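Local coordinates for 4-amino-4-deoxy-L-arabinose transferase or related glycosyltransferases of PMT family (Cupriavidus metallidurans, PDB 5EZM), which probably transfers 4-amino-4-deoxy-L-arabinose to lipid A, as a membrane glycosyltransferase with a GT-C fold and a bound zinc ion, at residues Pro89-His92 with Met93-Val97; Thr31-Val34 with Val35-Val38. All coordinates share one frame; numbering follows the deposited sequence.

Contact 1: Pro89-His92 with Met93-Val97; sequences PPFH and MWVTV
Trp94 folds back over Pro90, and Met93 reaches Pro89 and Pro90, the two prolines that lead into helix 91-103, while His92 meets Thr96 one turn on. The contact takes in the N-terminal turns of that helix, a buried part of the GT-C fold. The side chain of Pro89 lies about 7 Å from that of Glu87, a zinc ligand. Helical i to i+4 bonds join the segments, such as Trp94 N to Pro90 O at 2.8 Å. Pro90 and Trp94 lie side by side. CB of Pro90 sits over the five-membered ring of Trp94, 4.0 Å from its centroid, in a CH-pi contact. CG of Pro90 covers the six-membered part, 3.5 Å from Trp94 CZ2. The indole N-H of Trp94 goes to the carbonyl of Trp75, and a bound MPG lipid also touches this side chain. The Met93 chain is bent at both chi2 (71°) and chi3 (83°). The bends bring CE back to the loop before the helix, 3.7 Å from Pro90 CA. Helix 58-72 also packs on Met93. Phe91 lies at about a right angle to Trp94, and one face of its ring takes Val95 CG2, 3.8 Å from the ring centroid. His92 CG is anti to the backbone N (chi1 179°), which sets the ring beside Thr96 OG1. Its ND1 is hydrogen-bonded to Thr163 OG1, and its NE2 to a water at 3.1 Å. Thr96 OG1 accepts from the same water. His92 O is gripped twice, by Thr96 N and by Thr96 OG1, each at 2.9 Å, from opposite faces of the carbonyl plane.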
ATOM      1  N   PRO A  89      10.791  -8.686  -2.784  1.00 68.68           N
ATOM      2  CA  PRO A  89      11.674  -8.943  -1.629  1.00 67.98           C
ATOM      3  C   PRO A  89      10.865  -9.059  -0.347  1.00 66.20           C
ATOM      4  O   PRO A  89       9.675  -8.712  -0.331  1.00 65.36           O
ATOM      5  CB  PRO A  89      12.593  -7.707  -1.610  1.00 67.20           C
ATOM      6  CG  PRO A  89      12.402  -7.044  -2.933  1.00 68.06           C
ATOM      7  CD  PRO A  89      10.996  -7.338  -3.334  1.00 68.64           C
ATOM      8  N   PRO A  90      11.466  -9.524   0.751  1.00 64.21           N
ATOM      9  CA  PRO A  90      10.672 -10.043   1.880  1.00 62.72           C
ATOM     10  C   PRO A  90      10.435  -9.128   3.078  1.00 61.32           C
ATOM     11  O   PRO A  90       9.774  -9.581   4.019  1.00 62.24           O
ATOM     12  CB  PRO A  90      11.521 -11.240   2.318  1.00 63.18           C
ATOM     13  CG  PRO A  90      12.912 -10.742   2.145  1.00 64.59           C
ATOM     14  CD  PRO A  90      12.895  -9.851   0.918  1.00 64.25           C
ATOM     15  N   PHE A  91      10.929  -7.886   3.100  1.00 58.92           N
ATOM     16  CA  PHE A  91      10.868  -7.106   4.338  1.00 56.08           C
ATOM     17  C   PHE A  91       9.430  -6.889   4.799  1.00 54.64           C
ATOM     18  O   PHE A  91       9.116  -7.042   5.987  1.00 55.27           O
ATOM     19  CB  PHE A  91      11.581  -5.766   4.169  1.00 55.91           C
ATOM     20  CG  PHE A  91      11.445  -4.862   5.365  1.00 55.02           C
ATOM     21  CD1 PHE A  91      12.095  -5.162   6.552  1.00 55.62           C
ATOM     22  CD2 PHE A  91      10.661  -3.722   5.308  1.00 52.08           C
ATOM     23  CE1 PHE A  91      11.969  -4.338   7.660  1.00 53.38           C
ATOM     24  CE2 PHE A  91      10.534  -2.897   6.412  1.00 51.74           C
ATOM     25  CZ  PHE A  91      11.191  -3.205   7.589  1.00 51.39           C
ATOM     26  N   HIS A  92       8.540  -6.526   3.873  1.00 54.00           N
ATOM     27  CA  HIS A  92       7.128  -6.388   4.218  1.00 53.73           C
ATOM     28  C   HIS A  92       6.603  -7.660   4.870  1.00 53.88           C
ATOM     29  O   HIS A  92       5.883  -7.607   5.878  1.00 51.28           O
ATOM     30  CB  HIS A  92       6.319  -6.045   2.964  1.00 53.16           C
ATOM     31  CG  HIS A  92       4.848  -5.907   3.205  1.00 55.31           C
ATOM     32  ND1 HIS A  92       4.224  -4.682   3.309  1.00 56.46           N
ATOM     33  CD2 HIS A  92       3.875  -6.838   3.353  1.00 55.55           C
ATOM     34  CE1 HIS A  92       2.931  -4.864   3.513  1.00 55.81           C
ATOM     35  NE2 HIS A  92       2.693  -6.164   3.546  1.00 55.13           N
ATOM     36  N   MET A  93       6.982  -8.818   4.325  1.00 56.15           N
ATOM     37  CA  MET A  93       6.536 -10.081   4.901  1.00 59.05           C
ATOM     38  C   MET A  93       7.160 -10.318   6.269  1.00 57.51           C
ATOM     39  O   MET A  93       6.490 -10.816   7.176  1.00 54.03           O
ATOM     40  CB  MET A  93       6.850 -11.235   3.949  1.00 63.00           C
ATOM     41  CG  MET A  93       5.854 -11.354   2.804  1.00 65.72           C
ATOM     42  SD  MET A  93       5.987 -10.026   1.586  1.00 68.19           S
ATOM     43  CE  MET A  93       7.319 -10.642   0.560  1.00 67.76           C
ATOM     44  N   TRP A  94       8.438  -9.968   6.438  1.00 58.16           N
ATOM     45  CA  TRP A  94       9.068 -10.076   7.750  1.00 55.90           C
ATOM     46  C   TRP A  94       8.282  -9.296   8.796  1.00 55.80           C
ATOM     47  O   TRP A  94       7.961  -9.820   9.874  1.00 56.41           O
ATOM     48  CB  TRP A  94      10.510  -9.575   7.682  1.00 55.49           C
ATOM     49  CG  TRP A  94      11.426 -10.459   6.912  1.00 59.53           C
ATOM     50  CD1 TRP A  94      11.176 -11.736   6.491  1.00 61.08           C
ATOM     51  CD2 TRP A  94      12.748 -10.139   6.465  1.00 62.14           C
ATOM     52  NE1 TRP A  94      12.265 -12.231   5.811  1.00 62.10           N
ATOM     53  CE2 TRP A  94      13.243 -11.271   5.780  1.00 62.31           C
ATOM     54  CE3 TRP A  94      13.563  -9.007   6.579  1.00 62.31           C
ATOM     55  CZ2 TRP A  94      14.514 -11.301   5.210  1.00 62.48           C
ATOM     56  CZ3 TRP A  94      14.830  -9.040   6.010  1.00 63.05           C
ATOM     57  CH2 TRP A  94      15.290 -10.179   5.334  1.00 63.62           C
ATOM     58  N   VAL A  95       7.950  -8.041   8.485  1.00 54.41           N
ATOM     59  CA  VAL A  95       7.210  -7.213   9.435  1.00 55.39           C
ATOM     60  C   VAL A  95       5.846  -7.827   9.719  1.00 55.90           C
ATOM     61  O   VAL A  95       5.443  -7.977  10.881  1.00 57.85           O
ATOM     62  CB  VAL A  95       7.082  -5.772   8.910  1.00 55.81           C
ATOM     63  CG1 VAL A  95       6.266  -4.931   9.880  1.00 55.69           C
ATOM     64  CG2 VAL A  95       8.462  -5.163   8.695  1.00 55.82           C
ATOM     65  N   THR A  96       5.123  -8.211   8.661  1.00 54.98           N
ATOM     66  CA  THR A  96       3.802  -8.797   8.857  1.00 50.21           C
ATOM     67  C   THR A  96       3.881 -10.054   9.711  1.00 51.07           C
ATOM     68  O   THR A  96       2.991 -10.310  10.529  1.00 54.93           O
ATOM     69  CB  THR A  96       3.146  -9.110   7.509  1.00 47.96           C
ATOM     70  OG1 THR A  96       3.116  -7.930   6.693  1.00 45.56           O
ATOM     71  CG2 THR A  96       1.718  -9.611   7.718  1.00 46.27           C
ATOM     72  N   VAL A  97       4.947 -10.841   9.552  1.00 52.00           N
ATOM     73  CA  VAL A  97       5.069 -12.086  10.304  1.00 55.47           C
ATOM     74  C   VAL A  97       5.346 -11.799  11.772  1.00 58.48           C
ATOM     75  O   VAL A  97       4.817 -12.481  12.660  1.00 60.60           O
ATOM     76  CB  VAL A  97       6.152 -12.992   9.689  1.00 54.84           C
ATOM     77  CG1 VAL A  97       6.529 -14.095  10.658  1.00 53.81           C
ATOM     78  CG2 VAL A  97       5.654 -13.602   8.393  1.00 55.42           C
TER
HETATM   79  O   HOH W   1       0.774  -8.213   4.950  1.00 44.21           O

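Contact 2: Thr31-Val34 with Val35-Val38; sequences TGWV and VLFV. With MPG ([(Z)-octadec-9-enyl] (2R)-2,3-bis(oxidanyl)propanoate), chain B; MPG ([(Z)-octadec-9-enyl] (2R)-2,3-bis(oxidanyl)propanoate), chain C.
Thr31, Trp33 and Val34 accept backbone i to i+4 hydrogen bonds from Val35, Phe37 and Val38, as in a regular alpha-helix, while the bond from Leu36 N to Gly32 O is weak at 3.3 Å. This is the start of helix 31-47, within a predicted transmembrane span. Trp33 and Leu36 lie side by side. Leu36 CD2 touches the six-membered part of the indole, 3.8 Å from Trp33 CE3. The Trp33 CG lies beside the backbone N (chi1 -68°), and the indole extends outward between two lipids. The hydrocarbon chain of the chain B MPG crosses one face, with C4 over the ring centre, 4.2 Å above the plane. The chain C MPG approaches the six-membered part obliquely, with its C2 3.9 Å from Trp33 CH2. An alanine in place of Trp33 would be likely to leave Leu36 CD2 and both lipid chains without their shared aromatic partner. Two further i to i+4 pairs meet through methyl groups. The Val34 and Val38 side chains lie side by side, with CG1 of Val34 4.1 Å from CG2 of Val38. Thr31 brings its methyl rather than its hydroxyl to the contact, with CG2 3.7 Å from Val35 CG2.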
ATOM      1  N   THR A  31      -1.949  22.559  24.709  1.00122.82           N
ATOM      2  CA  THR A  31      -1.461  21.210  24.430  1.00121.55           C
ATOM      3  C   THR A  31      -2.571  20.178  24.582  1.00120.53           C
ATOM      4  O   THR A  31      -2.593  19.176  23.856  1.00116.15           O
ATOM      5  CB  THR A  31      -0.284  20.874  25.351  1.00122.17           C
ATOM      6  OG1 THR A  31       0.780  21.808  25.129  1.00123.59           O
ATOM      7  CG2 THR A  31       0.233  19.467  25.083  1.00119.65           C
ATOM      8  N   GLY A  32      -3.514  20.421  25.497  1.00123.62           N
ATOM      9  CA  GLY A  32      -4.666  19.549  25.653  1.00122.13           C
ATOM     10  C   GLY A  32      -5.460  19.345  24.380  1.00118.14           C
ATOM     11  O   GLY A  32      -6.179  18.348  24.263  1.00116.50           O
ATOM     12  N   TRP A  33      -5.353  20.270  23.423  1.00112.30           N
ATOM     13  CA  TRP A  33      -5.945  20.045  22.109  1.00104.45           C
ATOM     14  C   TRP A  33      -5.092  19.090  21.284  1.00101.03           C
ATOM     15  O   TRP A  33      -5.603  18.104  20.738  1.00100.03           O
ATOM     16  CB  TRP A  33      -6.130  21.373  21.371  1.00101.23           C
ATOM     17  CG  TRP A  33      -7.171  22.259  21.980  1.00100.26           C
ATOM     18  CD1 TRP A  33      -6.969  23.461  22.595  1.00100.88           C
ATOM     19  CD2 TRP A  33      -8.580  22.008  22.044  1.00 98.63           C
ATOM     20  NE1 TRP A  33      -8.165  23.975  23.033  1.00100.75           N
ATOM     21  CE2 TRP A  33      -9.169  23.102  22.708  1.00 99.53           C
ATOM     22  CE3 TRP A  33      -9.401  20.965  21.601  1.00 96.49           C
ATOM     23  CZ2 TRP A  33     -10.542  23.183  22.941  1.00100.11           C
ATOM     24  CZ3 TRP A  33     -10.763  21.046  21.833  1.00 96.21           C
ATOM     25  CH2 TRP A  33     -11.319  22.148  22.497  1.00 98.10           C
ATOM     26  N   VAL A  34      -3.786  19.363  21.197  1.00 98.65           N
ATOM     27  CA  VAL A  34      -2.879  18.511  20.427  1.00 94.73           C
ATOM     28  C   VAL A  34      -2.991  17.067  20.897  1.00 91.53           C
ATOM     29  O   VAL A  34      -3.300  16.159  20.113  1.00 90.41           O
ATOM     30  CB  VAL A  34      -1.433  19.024  20.537  1.00 95.27           C
ATOM     31  CG1 VAL A  34      -0.486  18.114  19.770  1.00 92.82           C
ATOM     32  CG2 VAL A  34      -1.340  20.453  20.028  1.00 96.83           C
ATOM     33  N   VAL A  35      -2.760  16.846  22.195  1.00 89.54           N
ATOM     34  CA  VAL A  35      -2.908  15.513  22.778  1.00 86.01           C
ATOM     35  C   VAL A  35      -4.250  14.912  22.390  1.00 82.11           C
ATOM     36  O   VAL A  35      -4.339  13.732  22.032  1.00 83.30           O
ATOM     37  CB  VAL A  35      -2.739  15.573  24.307  1.00 87.98           C
ATOM     38  CG1 VAL A  35      -2.916  14.192  24.916  1.00 87.69           C
ATOM     39  CG2 VAL A  35      -1.382  16.150  24.666  1.00 89.73           C
ATOM     40  N   LEU A  36      -5.312  15.719  22.436  1.00 78.92           N
ATOM     41  CA  LEU A  36      -6.616  15.242  21.990  1.00 77.82           C
ATOM     42  C   LEU A  36      -6.577  14.875  20.512  1.00 77.41           C
ATOM     43  O   LEU A  36      -6.843  13.727  20.133  1.00 76.95           O
ATOM     44  CB  LEU A  36      -7.677  16.308  22.258  1.00 77.71           C
ATOM     45  CG  LEU A  36      -9.056  16.051  21.654  1.00 78.13           C
ATOM     46  CD1 LEU A  36      -9.681  14.801  22.241  1.00 77.43           C
ATOM     47  CD2 LEU A  36      -9.949  17.255  21.875  1.00 82.90           C
ATOM     48  N   PHE A  37      -6.206  15.846  19.668  1.00 75.90           N
ATOM     49  CA  PHE A  37      -6.166  15.648  18.222  1.00 71.60           C
ATOM     50  C   PHE A  37      -5.456  14.349  17.866  1.00 68.88           C
ATOM     51  O   PHE A  37      -6.067  13.415  17.329  1.00 67.37           O
ATOM     52  CB  PHE A  37      -5.471  16.849  17.570  1.00 72.85           C
ATOM     53  CG  PHE A  37      -5.467  16.818  16.067  1.00 72.98           C
ATOM     54  CD1 PHE A  37      -6.460  17.463  15.348  1.00 72.24           C
ATOM     55  CD2 PHE A  37      -4.461  16.164  15.371  1.00 71.43           C
ATOM     56  CE1 PHE A  37      -6.456  17.445  13.968  1.00 70.86           C
ATOM     57  CE2 PHE A  37      -4.453  16.140  13.992  1.00 69.59           C
ATOM     58  CZ  PHE A  37      -5.453  16.780  13.289  1.00 69.72           C
ATOM     59  N   VAL A  38      -4.167  14.264  18.210  1.00 68.06           N
ATOM     60  CA  VAL A  38      -3.373  13.077  17.900  1.00 64.41           C
ATOM     61  C   VAL A  38      -4.062  11.824  18.422  1.00 65.67           C
ATOM     62  O   VAL A  38      -4.172  10.815  17.714  1.00 63.79           O
ATOM     63  CB  VAL A  38      -1.953  13.219  18.472  1.00 61.71           C
ATOM     64  CG1 VAL A  38      -1.122  12.000  18.116  1.00 60.53           C
ATOM     65  CG2 VAL A  38      -1.302  14.484  17.943  1.00 61.55           C
TER
HETATM   66  C2  MPG B 627     -10.247  18.680  25.832  1.00 88.60           C
HETATM   67  C3  MPG B 627     -10.169  20.172  26.126  1.00 90.10           C
HETATM   68  C4  MPG B 627      -8.733  20.667  26.187  1.00 92.14           C
HETATM   69  C5  MPG B 627      -8.620  22.095  26.746  1.00 92.56           C
HETATM   70  C6  MPG B 627      -7.190  22.652  26.633  1.00 92.21           C
HETATM   71  C1  MPG B 627     -11.682  18.152  25.899  1.00 88.73           C
HETATM   72  C2  MPG C 640     -13.729  24.476  20.542  1.00100.76           C
HETATM   73  C3  MPG C 640     -12.622  25.524  20.540  1.00102.16           C
HETATM   74  C4  MPG C 640     -12.653  26.405  21.780  1.00103.02           C
HETATM   75  C5  MPG C 640     -11.417  27.315  21.889  1.00103.09           C
HETATM   76  C6  MPG C 640     -11.178  27.805  23.327  1.00102.00           C
HETATM   77  C1  MPG C 640     -13.529  23.414  19.457  1.00 99.33           C

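From the N terminus, contact 2 comes first, at the start of helix 31-47. Contact 1 follows at the start of helix 91-103, after helix 58-72 and a short two-stranded hairpin. Each is a short continuous piece of chain, so neither closes a long loop, and they neither nest nor cross. Their centres are 33 Å apart, and their nearest atoms about 20 Å. Contact 2 lies far from the centre of the chain, among bound lipids, and Phe37 joins it to helix 135-147. Contact 1 is buried among helices 58-72, 112-133 and 185-206. Helices 112-133 and 135-147 follow one another in the chain, one touching contact 1 and the other contact 2.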